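Local coordinates for single-stranded DNA-binding protein DdrB (Deinococcus radiodurans, PDB 4HQB), which binds single-stranded DNA as a five-subunit assembly and probably takes part in the DNA damage response of Deinococcus radiodurans, at residues Leu6-Ile11 / Trp40-Ile45; Tyr50-Glu55 / Ala133-Gly138; Ile65-Trp70 / Glu77-Arg82. All coordinates share one frame; numbering follows the deposited sequence.

Contact 1: Leu6-Ile11 / Trp40-Ile45; sequences LQIEFI and WTSGEI
Ile-11 and Thr-41 form an isolated antiparallel bridge, a hydrogen-bonded pair that ties the 6-11/17-22 beta hairpin to the loop after helix 28-36. Two backbone bonds define it: Ile-11 N to Thr-41 O at 2.7 Å and Thr-41 N to Ile-11 O at 3.0 Å. The tight part lies next to this bridge, where the six-membered ring of Trp-40 turns its edge to the face of Phe-10 in an offset edge-to-face pair, planes at 67°. Its closest touch is Trp-40 CE3 on Phe-10 CB, 3.7 Å. Tyr-35 stacks on the indole and meets the phenyl ring, and both rings are buried.

Toward Glu-9, which is partly exposed and whose side chain stays clear of the loop, the packing is looser and a water enters. The Glu-9 carboxylate forms a salt bridge with Arg-17 of the second subunit. Ser-42 holds OG anti to its backbone N (chi1 -177°), which brings the hydroxyl beside Ile-8 CG1 at 3.5 Å and lets OG donate to Glu-9 O at 2.8 Å; Arg-17 N of the second subunit bonds to the same OG. The water donates to Glu-9 O at 3.2 Å and accepts from Gly-43 N at 2.9 Å.

Contact 2: Tyr50-Glu55 / Ala133-Gly138; sequences YQFPIE and AIFRGG. With nucleotides of chain G.
Phe-52 and Phe-135 lie side by side and point the same way, their rings oblique with planes at 35°. Phe-52 CB sits 3.6 Å from Phe-135 CE2, and Pro-53 O meets the edge of the Phe-135 ring in its plane, 3.4 Å from CD2. Ile-54 reaches across with its CD1, 3.9 Å from Phe-135 CB. An alanine in place of Phe-135 would remove this ring and is likely to open a gap beside Phe-52 and Ile-54, leaving Phe-60, which meets both phenyl rings, short of a partner.

The register behind these contacts is that of a parallel strand pair: 50-52 is an outermost strand of the mixed sheet within the chain and runs along 129-135. The ladder starts with Ile-134 N to Tyr-50 O, 2.7 Å, and past the strands Ile-54 N bonds to Gly-137 O at 2.9 Å, holding the Gly-137/Gly-138 loop to the start of the 3-10 segment.

Further out, Gln-51 lies along Ile-134, its NE2 bonded to Gly-49 O. A water links Gln-51 OE1 (2.6 Å) to Arg-136 NH1 (2.8 Å), which probably helps position the guanidinium. Bent at chi3 (60°), Arg-136 presents its edge to the phosphate of DT3 of chain G, and NH2 donates to OP2 at 2.9 Å with an N-H...O angle of 163°.

Contact 3: Ile65-Trp70 / Glu77-Arg82; sequences IGARKW and ELVIHR. With nucleotides of chain F.
Arg-68 runs alongside Ile-80 and lays one face of its guanidinium over that residue's CG1, with NH2 3.9 Å from it. This is the face of the beta hairpin of strands 68-72 and 76-81 where single-stranded DNA binds. The opposite guanidinium face is covered by the base of DT2 of chain F, C6 lying 3.7 Å from Arg-68 CZ, so the flat group is sandwiched between aliphatic carbon and thymine. Its edge meets O2 of DT3 of chain F through NH2, 2.7 Å away, and through a weak bond from NH1 at 3.0 Å. Both N-H groups thus converge on one base oxygen, which probably helps fix the rotation of the guanidinium.

Trp-70 carries its CG anti to the backbone N (chi1 172°), and the indole lies with one face over the same thymine: Trp-70 CD2 is 3.4 Å from N1 of DT3 of chain F. Leu-78 CD2 meets the ring at its edge, 4.0 Å from Trp-70 CZ3. Arg-68/Ile-80 and Trp-70/Leu-78 are antiparallel hydrogen-bonded pairs, and all four side chains lie on one face. Val-79, on the other face with Lys-69, touches Ala-67 CB through CG1 and packs on Leu-132 and Trp-62. Beyond the paired residues, a water donates to Gly-66 O at 2.6 Å and accepts from Arg-82 N at 2.7 Å.

Overall arrangement
Contact 1 is the buried one, whereas contacts 2 and 3 are partly buried and both also meet DNA. Contacts 2 and 3 belong to the same mixed sheet and include its two outermost strands within the chain, 50-52 and 68-72; contact 1 joins a loop to strand 6-11 of a separate two-stranded sheet, which continues into the second subunit. Contact 2 bonds chiefly to phosphate, although Arg-136 also packs on a base, while contact 3 stacks on and bonds to bases; contact 1 stays about 9 Å from the nucleic acid at its nearest atom. Contact 3 touches no other protein chain. Arg-82 joins contact 3 to Thr-41 and Ile-11, and Tyr-50 packs on Ile-65 between contacts 2 and 3.

Contact 1: Leu6-Ile11 / Trp40-Ile45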
loop_
_atom_site.group_PDB
_atom_site.type_symbol
_atom_site.label_atom_id
_atom_site.label_comp_id
_atom_site.label_asym_id
_atom_site.label_seq_id
_atom_site.Cartn_x
_atom_site.Cartn_y
_atom_site.Cartn_z
ATOM N N LEU A 6 -15.339 4.007 -13.390
ATOM C CA LEU A 6 -14.574 3.906 -12.151
ATOM C C LEU A 6 -13.871 2.552 -12.054
ATOM O O LEU A 6 -14.343 1.563 -12.611
ATOM C CB LEU A 6 -15.516 4.038 -10.940
ATOM C CG LEU A 6 -16.139 5.370 -10.519
ATOM C CD1 LEU A 6 -15.128 6.177 -9.759
ATOM C CD2 LEU A 6 -16.693 6.189 -11.692
ATOM N N GLN A 7 -12.758 2.515 -11.326
ATOM C CA GLN A 7 -12.134 1.262 -10.931
ATOM C C GLN A 7 -12.108 1.150 -9.414
ATOM O O GLN A 7 -11.889 2.139 -8.721
ATOM C CB GLN A 7 -10.706 1.173 -11.460
ATOM C CG GLN A 7 -10.614 0.989 -12.959
ATOM C CD GLN A 7 -9.171 0.974 -13.436
ATOM O OE1 GLN A 7 -8.285 1.515 -12.771
ATOM N NE2 GLN A 7 -8.927 0.346 -14.584
ATOM N N ILE A 8 -12.326 -0.056 -8.903
ATOM C CA ILE A 8 -12.212 -0.304 -7.470
ATOM C C ILE A 8 -11.321 -1.506 -7.158
ATOM O O ILE A 8 -11.483 -2.577 -7.745
ATOM C CB ILE A 8 -13.595 -0.467 -6.811
ATOM C CG1 ILE A 8 -13.442 -0.808 -5.331
ATOM C CG2 ILE A 8 -14.438 -1.520 -7.541
ATOM C CD1 ILE A 8 -14.764 -0.667 -4.556
ATOM N N GLU A 9 -10.364 -1.305 -6.254
ATOM C CA GLU A 9 -9.438 -2.359 -5.843
ATOM C C GLU A 9 -9.956 -3.167 -4.646
ATOM O O GLU A 9 -10.252 -2.623 -3.579
ATOM C CB GLU A 9 -8.067 -1.782 -5.492
ATOM C CG GLU A 9 -7.162 -1.436 -6.656
ATOM C CD GLU A 9 -5.767 -1.036 -6.174
ATOM O OE1 GLU A 9 -4.952 -0.551 -6.993
ATOM O OE2 GLU A 9 -5.491 -1.211 -4.963
ATOM N N PHE A 10 -10.028 -4.475 -4.833
ATOM C CA PHE A 10 -10.497 -5.393 -3.818
ATOM C C PHE A 10 -9.375 -6.306 -3.337
ATOM O O PHE A 10 -8.366 -6.485 -4.017
ATOM C CB PHE A 10 -11.581 -6.286 -4.411
ATOM C CG PHE A 10 -12.907 -5.617 -4.580
ATOM C CD1 PHE A 10 -13.684 -5.275 -3.459
ATOM C CD2 PHE A 10 -13.421 -5.386 -5.844
ATOM C CE1 PHE A 10 -14.925 -4.679 -3.602
ATOM C CE2 PHE A 10 -14.685 -4.800 -5.992
ATOM C CZ PHE A 10 -15.425 -4.440 -4.866
ATOM N N ILE A 11 -9.572 -6.883 -2.157
ATOM C CA ILE A 11 -8.816 -8.041 -1.691
ATOM C C ILE A 11 -9.839 -9.158 -1.548
ATOM O O ILE A 11 -10.793 -9.019 -0.780
ATOM C CB ILE A 11 -8.151 -7.800 -0.307
ATOM C CG1 ILE A 11 -7.134 -6.647 -0.348
ATOM C CG2 ILE A 11 -7.519 -9.080 0.209
ATOM C CD1 ILE A 11 -5.981 -6.849 -1.292
ATOM N N TRP A 40 -15.223 -10.255 -0.119
ATOM C CA TRP A 40 -14.225 -9.317 -0.649
ATOM C C TRP A 40 -14.275 -7.990 0.092
ATOM O O TRP A 40 -15.352 -7.482 0.396
ATOM C CB TRP A 40 -14.406 -9.048 -2.156
ATOM C CG TRP A 40 -14.218 -10.248 -3.058
ATOM C CD1 TRP A 40 -14.320 -11.573 -2.714
ATOM C CD2 TRP A 40 -13.893 -10.217 -4.458
ATOM N NE1 TRP A 40 -14.078 -12.361 -3.815
ATOM C CE2 TRP A 40 -13.824 -11.559 -4.898
ATOM C CE3 TRP A 40 -13.649 -9.183 -5.381
ATOM C CZ2 TRP A 40 -13.514 -11.898 -6.230
ATOM C CZ3 TRP A 40 -13.354 -9.518 -6.707
ATOM C CH2 TRP A 40 -13.291 -10.870 -7.113
ATOM N N THR A 41 -13.104 -7.417 0.364
ATOM C CA THR A 41 -13.038 -6.078 0.953
ATOM C C THR A 41 -12.225 -5.102 0.102
ATOM O O THR A 41 -11.303 -5.509 -0.636
ATOM C CB THR A 41 -12.421 -6.126 2.358
ATOM O OG1 THR A 41 -11.095 -6.670 2.271
ATOM C CG2 THR A 41 -13.277 -7.005 3.286
ATOM N N SER A 42 -12.558 -3.819 0.230
ATOM C CA SER A 42 -11.816 -2.748 -0.441
ATOM C C SER A 42 -11.268 -1.751 0.570
ATOM O O SER A 42 -12.029 -1.120 1.285
ATOM C CB SER A 42 -12.717 -2.003 -1.437
ATOM O OG SER A 42 -11.967 -1.022 -2.132
ATOM N N GLY A 43 -9.952 -1.588 0.610
ATOM C CA GLY A 43 -9.342 -0.653 1.529
ATOM C C GLY A 43 -9.087 -1.256 2.902
ATOM O O GLY A 43 -9.275 -2.443 3.121
ATOM N N GLU A 44 -8.624 -0.435 3.831
ATOM C CA GLU A 44 -8.461 -0.895 5.200
ATOM C C GLU A 44 -9.618 -0.386 6.015
ATOM O O GLU A 44 -10.328 0.523 5.599
ATOM C CB GLU A 44 -7.146 -0.406 5.810
ATOM C CG GLU A 44 -5.994 -1.365 5.556
ATOM C CD GLU A 44 -6.335 -2.813 5.944
ATOM O OE1 GLU A 44 -6.788 -3.055 7.098
ATOM O OE2 GLU A 44 -6.154 -3.709 5.085
ATOM N N ILE A 45 -9.829 -0.996 7.167
ATOM C CA ILE A 45 -10.766 -0.451 8.124
ATOM C C ILE A 45 -10.223 0.906 8.601
ATOM O O ILE A 45 -9.111 0.967 9.117
ATOM C CB ILE A 45 -10.942 -1.399 9.325
ATOM C CG1 ILE A 45 -11.425 -2.773 8.850
ATOM C CG2 ILE A 45 -11.911 -0.803 10.322
ATOM C CD1 ILE A 45 -11.373 -3.831 9.920
HETATM O O HOH W 1 -8.359 -3.251 -1.085
#

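Contact 2: Tyr50-Glu55 / Ala133-Gly138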
loop_
_atom_site.group_PDB
_atom_site.type_symbol
_atom_site.label_atom_id
_atom_site.label_comp_id
_atom_site.label_asym_id
_atom_site.label_seq_id
_atom_site.Cartn_x
_atom_site.Cartn_y
_atom_site.Cartn_z
ATOM N N TYR A 50 -15.347 1.974 10.759
ATOM C CA TYR A 50 -16.257 2.740 9.913
ATOM C C TYR A 50 -17.268 3.462 10.811
ATOM O O TYR A 50 -17.718 2.909 11.845
ATOM C CB TYR A 50 -16.992 1.828 8.934
ATOM C CG TYR A 50 -16.099 1.019 8.016
ATOM C CD1 TYR A 50 -15.675 1.534 6.795
ATOM C CD2 TYR A 50 -15.688 -0.269 8.367
ATOM C CE1 TYR A 50 -14.861 0.793 5.948
ATOM C CE2 TYR A 50 -14.874 -1.015 7.538
ATOM C CZ TYR A 50 -14.464 -0.477 6.326
ATOM O OH TYR A 50 -13.657 -1.205 5.492
ATOM N N GLN A 51 -17.633 4.685 10.425
ATOM C CA GLN A 51 -18.556 5.490 11.244
ATOM C C GLN A 51 -19.872 5.690 10.533
ATOM O O GLN A 51 -19.909 6.247 9.450
ATOM C CB GLN A 51 -17.949 6.847 11.542
ATOM C CG GLN A 51 -16.516 6.786 11.991
ATOM C CD GLN A 51 -16.425 6.468 13.449
ATOM O OE1 GLN A 51 -17.262 6.920 14.238
ATOM N NE2 GLN A 51 -15.427 5.663 13.830
ATOM N N PHE A 52 -20.961 5.241 11.139
ATOM C CA PHE A 52 -22.262 5.310 10.478
ATOM C C PHE A 52 -23.279 5.927 11.430
ATOM O O PHE A 52 -23.032 5.995 12.642
ATOM C CB PHE A 52 -22.740 3.905 10.070
ATOM C CG PHE A 52 -21.813 3.190 9.134
ATOM C CD1 PHE A 52 -21.631 3.634 7.837
ATOM C CD2 PHE A 52 -21.127 2.058 9.556
ATOM C CE1 PHE A 52 -20.775 2.970 6.974
ATOM C CE2 PHE A 52 -20.278 1.385 8.703
ATOM C CZ PHE A 52 -20.088 1.843 7.412
ATOM N N PRO A 53 -24.419 6.379 10.883
ATOM C CA PRO A 53 -25.522 6.909 11.689
ATOM C C PRO A 53 -26.054 5.836 12.629
ATOM O O PRO A 53 -26.072 4.661 12.240
ATOM C CB PRO A 53 -26.573 7.257 10.638
ATOM C CG PRO A 53 -25.759 7.630 9.425
ATOM C CD PRO A 53 -24.629 6.613 9.442
ATOM N N ILE A 54 -26.461 6.215 13.839
ATOM C CA ILE A 54 -26.990 5.224 14.763
ATOM C C ILE A 54 -28.216 4.548 14.138
ATOM O O ILE A 54 -28.338 3.330 14.212
ATOM C CB ILE A 54 -27.311 5.793 16.198
ATOM C CG1 ILE A 54 -27.812 4.683 17.122
ATOM C CG2 ILE A 54 -28.333 6.955 16.150
ATOM C CD1 ILE A 54 -26.816 3.528 17.342
ATOM N N GLU A 55 -29.083 5.322 13.477
ATOM C CA GLU A 55 -30.326 4.770 12.911
ATOM C C GLU A 55 -30.087 3.775 11.769
ATOM O O GLU A 55 -31.035 3.170 11.302
ATOM C CB GLU A 55 -31.268 5.873 12.395
ATOM C CG GLU A 55 -31.659 6.996 13.377
ATOM C CD GLU A 55 -32.413 8.181 12.691
ATOM O OE1 GLU A 55 -31.850 8.904 11.804
ATOM O OE2 GLU A 55 -33.597 8.384 13.053
ATOM N N ALA A 133 -16.786 -1.026 13.454
ATOM C CA ALA A 133 -17.776 -0.005 13.142
ATOM C C ALA A 133 -18.335 0.660 14.390
ATOM O O ALA A 133 -18.509 0.026 15.449
ATOM C CB ALA A 133 -18.918 -0.592 12.314
ATOM N N ILE A 134 -18.621 1.946 14.254
ATOM C CA ILE A 134 -19.198 2.703 15.346
ATOM C C ILE A 134 -20.426 3.400 14.828
ATOM O O ILE A 134 -20.338 4.202 13.915
ATOM C CB ILE A 134 -18.206 3.722 15.939
ATOM C CG1 ILE A 134 -16.961 2.983 16.428
ATOM C CG2 ILE A 134 -18.877 4.533 17.086
ATOM C CD1 ILE A 134 -15.991 3.826 17.196
ATOM N N PHE A 135 -21.572 3.067 15.414
ATOM C CA PHE A 135 -22.833 3.676 15.050
ATOM C C PHE A 135 -23.184 4.759 16.094
ATOM O O PHE A 135 -23.425 4.448 17.259
ATOM C CB PHE A 135 -23.923 2.596 14.917
ATOM C CG PHE A 135 -23.675 1.606 13.776
ATOM C CD1 PHE A 135 -22.861 0.493 13.960
ATOM C CD2 PHE A 135 -24.264 1.791 12.529
ATOM C CE1 PHE A 135 -22.633 -0.411 12.925
ATOM C CE2 PHE A 135 -24.040 0.900 11.487
ATOM C CZ PHE A 135 -23.218 -0.199 11.680
ATOM N N ARG A 136 -23.172 6.024 15.663
ATOM C CA ARG A 136 -23.452 7.175 16.533
ATOM C C ARG A 136 -24.064 8.370 15.782
ATOM O O ARG A 136 -23.585 8.754 14.711
ATOM C CB ARG A 136 -22.174 7.645 17.235
ATOM C CG ARG A 136 -22.428 8.544 18.431
ATOM C CD ARG A 136 -21.114 9.017 19.062
ATOM N NE ARG A 136 -20.355 9.771 18.072
ATOM C CZ ARG A 136 -19.116 9.491 17.680
ATOM N NH1 ARG A 136 -18.443 8.483 18.229
ATOM N NH2 ARG A 136 -18.545 10.238 16.740
ATOM N N GLY A 137 -25.094 8.968 16.381
ATOM C CA GLY A 137 -25.700 10.207 15.902
ATOM C C GLY A 137 -26.065 10.174 14.417
ATOM O O GLY A 137 -26.433 9.119 13.867
ATOM N N GLY A 138 -25.954 11.340 13.774
ATOM C CA GLY A 138 -26.182 11.477 12.353
ATOM C C GLY A 138 -27.620 11.274 11.934
ATOM O O GLY A 138 -28.549 11.311 12.729
ATOM P P DT G 2 -25.413 14.995 14.199
ATOM O OP1 DT G 2 -25.950 13.639 14.304
ATOM O OP2 DT G 2 -24.990 15.629 15.465
ATOM O "O5'" DT G 2 -24.153 15.129 13.211
ATOM C "C5'" DT G 2 -23.317 14.025 12.834
ATOM C "C4'" DT G 2 -21.825 14.304 12.857
ATOM O "O4'" DT G 2 -21.478 15.408 11.990
ATOM C "C3'" DT G 2 -21.218 14.689 14.196
ATOM O "O3'" DT G 2 -19.834 14.385 14.178
ATOM C "C2'" DT G 2 -21.391 16.205 14.203
ATOM C "C1'" DT G 2 -21.067 16.531 12.753
ATOM N N1 DT G 2 -21.799 17.690 12.181
ATOM C C2 DT G 2 -21.144 18.392 11.207
ATOM O O2 DT G 2 -20.029 18.102 10.840
ATOM N N3 DT G 2 -21.844 19.441 10.680
ATOM C C4 DT G 2 -23.117 19.838 11.015
ATOM O O4 DT G 2 -23.662 20.797 10.484
ATOM C C5 DT G 2 -23.762 19.062 12.036
ATOM C C7 DT G 2 -25.147 19.459 12.450
ATOM C C6 DT G 2 -23.087 18.027 12.576
ATOM P P DT G 3 -19.323 12.859 14.165
ATOM O OP1 DT G 3 -19.237 12.427 12.757
ATOM O OP2 DT G 3 -20.118 12.104 15.147
ATOM O "O5'" DT G 3 -17.837 12.946 14.751
ATOM C "C5'" DT G 3 -16.819 13.418 13.922
ATOM C "C4'" DT G 3 -15.764 14.104 14.771
ATOM O "O4'" DT G 3 -16.298 15.303 15.407
ATOM C "C3'" DT G 3 -15.203 13.223 15.883
ATOM O "O3'" DT G 3 -13.816 13.487 15.879
ATOM C "C2'" DT G 3 -15.897 13.753 17.148
ATOM C "C1'" DT G 3 -16.014 15.243 16.793
ATOM N N1 DT G 3 -17.077 15.985 17.513
ATOM C C2 DT G 3 -16.700 17.035 18.345
ATOM O O2 DT G 3 -15.555 17.393 18.552
ATOM N N3 DT G 3 -17.733 17.671 18.961
ATOM C C4 DT G 3 -19.067 17.380 18.847
ATOM O O4 DT G 3 -19.902 18.013 19.461
ATOM C C5 DT G 3 -19.414 16.291 17.972
ATOM C C7 DT G 3 -20.874 15.942 17.825
ATOM C C6 DT G 3 -18.410 15.632 17.344
ATOM P P DT G 1 -31.532 16.994 14.578
ATOM O OP1 DT G 1 -31.736 18.298 13.915
ATOM O OP2 DT G 1 -31.342 16.918 16.040
ATOM O "O5'" DT G 1 -30.302 16.240 13.829
ATOM C "C5'" DT G 1 -29.872 14.861 13.959
ATOM C "C4'" DT G 1 -28.640 14.679 13.062
ATOM O "O4'" DT G 1 -29.157 14.564 11.700
ATOM C "C3'" DT G 1 -27.761 15.939 13.058
ATOM O "O3'" DT G 1 -26.442 16.133 13.709
ATOM C "C2'" DT G 1 -27.648 16.426 11.609
ATOM C "C1'" DT G 1 -28.423 15.394 10.806
ATOM N N1 DT G 1 -29.321 16.078 9.846
ATOM C C2 DT G 1 -29.078 15.876 8.502
ATOM O O2 DT G 1 -28.185 15.154 8.089
ATOM N N3 DT G 1 -29.935 16.531 7.666
ATOM C C4 DT G 1 -30.975 17.357 8.054
ATOM O O4 DT G 1 -31.699 17.901 7.232
ATOM C C5 DT G 1 -31.169 17.536 9.475
ATOM C C7 DT G 1 -32.279 18.441 9.970
ATOM C C6 DT G 1 -30.339 16.893 10.308
HETATM O O HOH W 2 -16.300 7.676 16.541
HETATM O O HOH W 3 -28.844 8.322 12.948
#

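Contact 3: Ile65-Trp70 / Glu77-Arg82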
loop_
_atom_site.group_PDB
_atom_site.type_symbol
_atom_site.label_atom_id
_atom_site.label_comp_id
_atom_site.label_asym_id
_atom_site.label_seq_id
_atom_site.Cartn_x
_atom_site.Cartn_y
_atom_site.Cartn_z
ATOM N N ILE A 65 -19.244 -3.861 3.533
ATOM C CA ILE A 65 -17.837 -3.793 3.919
ATOM C C ILE A 65 -17.265 -5.194 4.003
ATOM O O ILE A 65 -16.266 -5.433 4.686
ATOM C CB ILE A 65 -17.648 -3.085 5.262
ATOM C CG1 ILE A 65 -18.459 -3.785 6.365
ATOM C CG2 ILE A 65 -18.058 -1.599 5.138
ATOM C CD1 ILE A 65 -17.864 -3.617 7.763
ATOM N N GLY A 66 -17.909 -6.121 3.303
ATOM C CA GLY A 66 -17.391 -7.470 3.174
ATOM C C GLY A 66 -17.552 -8.296 4.423
ATOM O O GLY A 66 -16.896 -9.320 4.573
ATOM N N ALA A 67 -18.413 -7.841 5.335
ATOM C CA ALA A 67 -18.670 -8.576 6.568
ATOM C C ALA A 67 -19.989 -9.349 6.491
ATOM O O ALA A 67 -20.774 -9.191 5.544
ATOM C CB ALA A 67 -18.680 -7.628 7.763
ATOM N N ARG A 68 -20.226 -10.186 7.493
ATOM C CA ARG A 68 -21.493 -10.898 7.601
ATOM C C ARG A 68 -21.850 -11.064 9.072
ATOM O O ARG A 68 -20.962 -11.130 9.930
ATOM C CB ARG A 68 -21.445 -12.274 6.886
ATOM C CG ARG A 68 -20.473 -13.273 7.508
ATOM C CD ARG A 68 -20.339 -14.601 6.713
ATOM N NE ARG A 68 -19.497 -15.527 7.459
ATOM C CZ ARG A 68 -19.952 -16.309 8.434
ATOM N NH1 ARG A 68 -21.240 -16.282 8.741
ATOM N NH2 ARG A 68 -19.133 -17.118 9.098
ATOM N N LYS A 69 -23.152 -11.115 9.345
ATOM C CA LYS A 69 -23.680 -11.426 10.671
ATOM C C LYS A 69 -23.823 -12.924 10.890
ATOM O O LYS A 69 -24.306 -13.647 10.007
ATOM C CB LYS A 69 -25.069 -10.806 10.851
ATOM C CG LYS A 69 -25.085 -9.340 11.209
ATOM C CD LYS A 69 -26.509 -8.899 11.507
ATOM C CE LYS A 69 -27.408 -9.142 10.305
ATOM N NZ LYS A 69 -28.842 -8.924 10.637
ATOM N N TRP A 70 -23.420 -13.383 12.073
ATOM C CA TRP A 70 -23.705 -14.747 12.517
ATOM C C TRP A 70 -24.172 -14.793 13.972
ATOM O O TRP A 70 -23.553 -14.186 14.848
ATOM C CB TRP A 70 -22.494 -15.668 12.335
ATOM C CG TRP A 70 -22.720 -17.013 12.954
ATOM C CD1 TRP A 70 -23.561 -17.985 12.503
ATOM C CD2 TRP A 70 -22.114 -17.529 14.149
ATOM N NE1 TRP A 70 -23.516 -19.076 13.338
ATOM C CE2 TRP A 70 -22.633 -18.823 14.353
ATOM C CE3 TRP A 70 -21.179 -17.026 15.061
ATOM C CZ2 TRP A 70 -22.255 -19.619 15.437
ATOM C CZ3 TRP A 70 -20.801 -17.819 16.137
ATOM C CH2 TRP A 70 -21.333 -19.104 16.309
ATOM N N GLU A 77 -25.184 -12.263 18.674
ATOM C CA GLU A 77 -25.055 -11.813 17.302
ATOM C C GLU A 77 -23.680 -11.211 17.047
ATOM O O GLU A 77 -23.374 -10.099 17.487
ATOM C CB GLU A 77 -26.183 -10.843 16.951
ATOM C CG GLU A 77 -27.537 -11.532 16.884
ATOM C CD GLU A 77 -28.697 -10.560 16.814
ATOM O OE1 GLU A 77 -28.658 -9.651 15.956
ATOM O OE2 GLU A 77 -29.651 -10.708 17.617
ATOM N N LEU A 78 -22.853 -11.974 16.342
ATOM C CA LEU A 78 -21.490 -11.565 16.024
ATOM C C LEU A 78 -21.384 -11.055 14.599
ATOM O O LEU A 78 -22.179 -11.423 13.732
ATOM C CB LEU A 78 -20.536 -12.749 16.193
ATOM C CG LEU A 78 -19.818 -12.931 17.535
ATOM C CD1 LEU A 78 -20.668 -12.458 18.690
ATOM C CD2 LEU A 78 -19.417 -14.394 17.739
ATOM N N VAL A 79 -20.379 -10.226 14.353
ATOM C CA VAL A 79 -20.037 -9.867 12.981
ATOM C C VAL A 79 -18.683 -10.455 12.614
ATOM O O VAL A 79 -17.712 -10.304 13.357
ATOM C CB VAL A 79 -20.071 -8.338 12.742
ATOM C CG1 VAL A 79 -19.596 -8.025 11.319
ATOM C CG2 VAL A 79 -21.488 -7.826 12.955
ATOM N N ILE A 80 -18.643 -11.165 11.489
ATOM C CA ILE A 80 -17.416 -11.778 10.988
ATOM C C ILE A 80 -16.891 -10.921 9.842
ATOM O O ILE A 80 -17.669 -10.526 8.962
ATOM C CB ILE A 80 -17.684 -13.194 10.410
ATOM C CG1 ILE A 80 -18.513 -14.030 11.383
ATOM C CG2 ILE A 80 -16.354 -13.893 10.051
ATOM C CD1 ILE A 80 -17.763 -14.394 12.631
ATOM N N HIS A 81 -15.586 -10.657 9.841
ATOM C CA HIS A 81 -14.970 -9.781 8.851
ATOM C C HIS A 81 -13.521 -10.186 8.716
ATOM O O HIS A 81 -12.782 -10.204 9.717
ATOM C CB HIS A 81 -15.098 -8.301 9.289
ATOM C CG HIS A 81 -14.497 -7.323 8.328
ATOM N ND1 HIS A 81 -13.174 -6.948 8.383
ATOM C CD2 HIS A 81 -15.039 -6.641 7.293
ATOM C CE1 HIS A 81 -12.924 -6.073 7.420
ATOM N NE2 HIS A 81 -14.043 -5.867 6.752
ATOM N N ARG A 82 -13.123 -10.532 7.486
ATOM C CA ARG A 82 -11.792 -11.101 7.205
ATOM C C ARG A 82 -11.309 -12.100 8.255
ATOM O O ARG A 82 -10.140 -12.037 8.671
ATOM C CB ARG A 82 -10.725 -10.011 7.027
ATOM C CG ARG A 82 -11.082 -8.961 5.971
ATOM C CD ARG A 82 -9.878 -8.663 5.071
ATOM N NE ARG A 82 -9.450 -9.857 4.346
ATOM C CZ ARG A 82 -9.730 -10.132 3.069
ATOM N NH1 ARG A 82 -10.434 -9.296 2.316
ATOM N NH2 ARG A 82 -9.291 -11.261 2.535
ATOM P P DT F 3 -17.255 -22.493 10.932
ATOM O OP1 DT F 3 -15.974 -23.234 10.993
ATOM O OP2 DT F 3 -18.470 -23.072 11.541
ATOM O "O5'" DT F 3 -17.064 -21.041 11.587
ATOM C "C5'" DT F 3 -16.513 -19.963 10.811
ATOM C "C4'" DT F 3 -16.705 -18.675 11.586
ATOM O "O4'" DT F 3 -18.053 -18.181 11.394
ATOM C "C3'" DT F 3 -16.506 -18.915 13.080
ATOM O "O3'" DT F 3 -15.326 -18.241 13.501
ATOM C "C2'" DT F 3 -17.785 -18.421 13.761
ATOM C "C1'" DT F 3 -18.790 -18.315 12.606
ATOM N N1 DT F 3 -19.786 -19.456 12.509
ATOM C C2 DT F 3 -20.718 -19.463 11.486
ATOM O O2 DT F 3 -20.788 -18.591 10.635
ATOM N N3 DT F 3 -21.571 -20.544 11.488
ATOM C C4 DT F 3 -21.594 -21.595 12.394
ATOM O O4 DT F 3 -22.398 -22.523 12.319
ATOM C C5 DT F 3 -20.598 -21.526 13.437
ATOM C C7 DT F 3 -20.532 -22.612 14.475
ATOM C C6 DT F 3 -19.757 -20.476 13.444
ATOM P P DT F 2 -23.107 -23.378 7.794
ATOM O OP1 DT F 2 -23.291 -24.635 8.558
ATOM O OP2 DT F 2 -24.068 -22.265 7.976
ATOM O "O5'" DT F 2 -21.635 -22.794 8.059
ATOM C "C5'" DT F 2 -20.484 -23.564 7.727
ATOM C "C4'" DT F 2 -19.222 -22.719 7.737
ATOM O "O4'" DT F 2 -19.258 -21.732 6.674
ATOM C "C3'" DT F 2 -18.967 -21.932 9.015
ATOM O "O3'" DT F 2 -17.613 -22.165 9.400
ATOM C "C2'" DT F 2 -19.230 -20.480 8.603
ATOM C "C1'" DT F 2 -18.759 -20.495 7.155
ATOM N N1 DT F 2 -19.308 -19.439 6.237
ATOM C C2 DT F 2 -18.471 -18.794 5.357
ATOM O O2 DT F 2 -17.275 -19.013 5.292
ATOM N N3 DT F 2 -19.088 -17.868 4.549
ATOM C C4 DT F 2 -20.436 -17.539 4.527
ATOM O O4 DT F 2 -20.899 -16.691 3.762
ATOM C C5 DT F 2 -21.256 -18.262 5.470
ATOM C C7 DT F 2 -22.732 -18.001 5.558
ATOM C C6 DT F 2 -20.658 -19.159 6.263
HETATM O O HOH W 4 -14.662 -10.510 5.224
#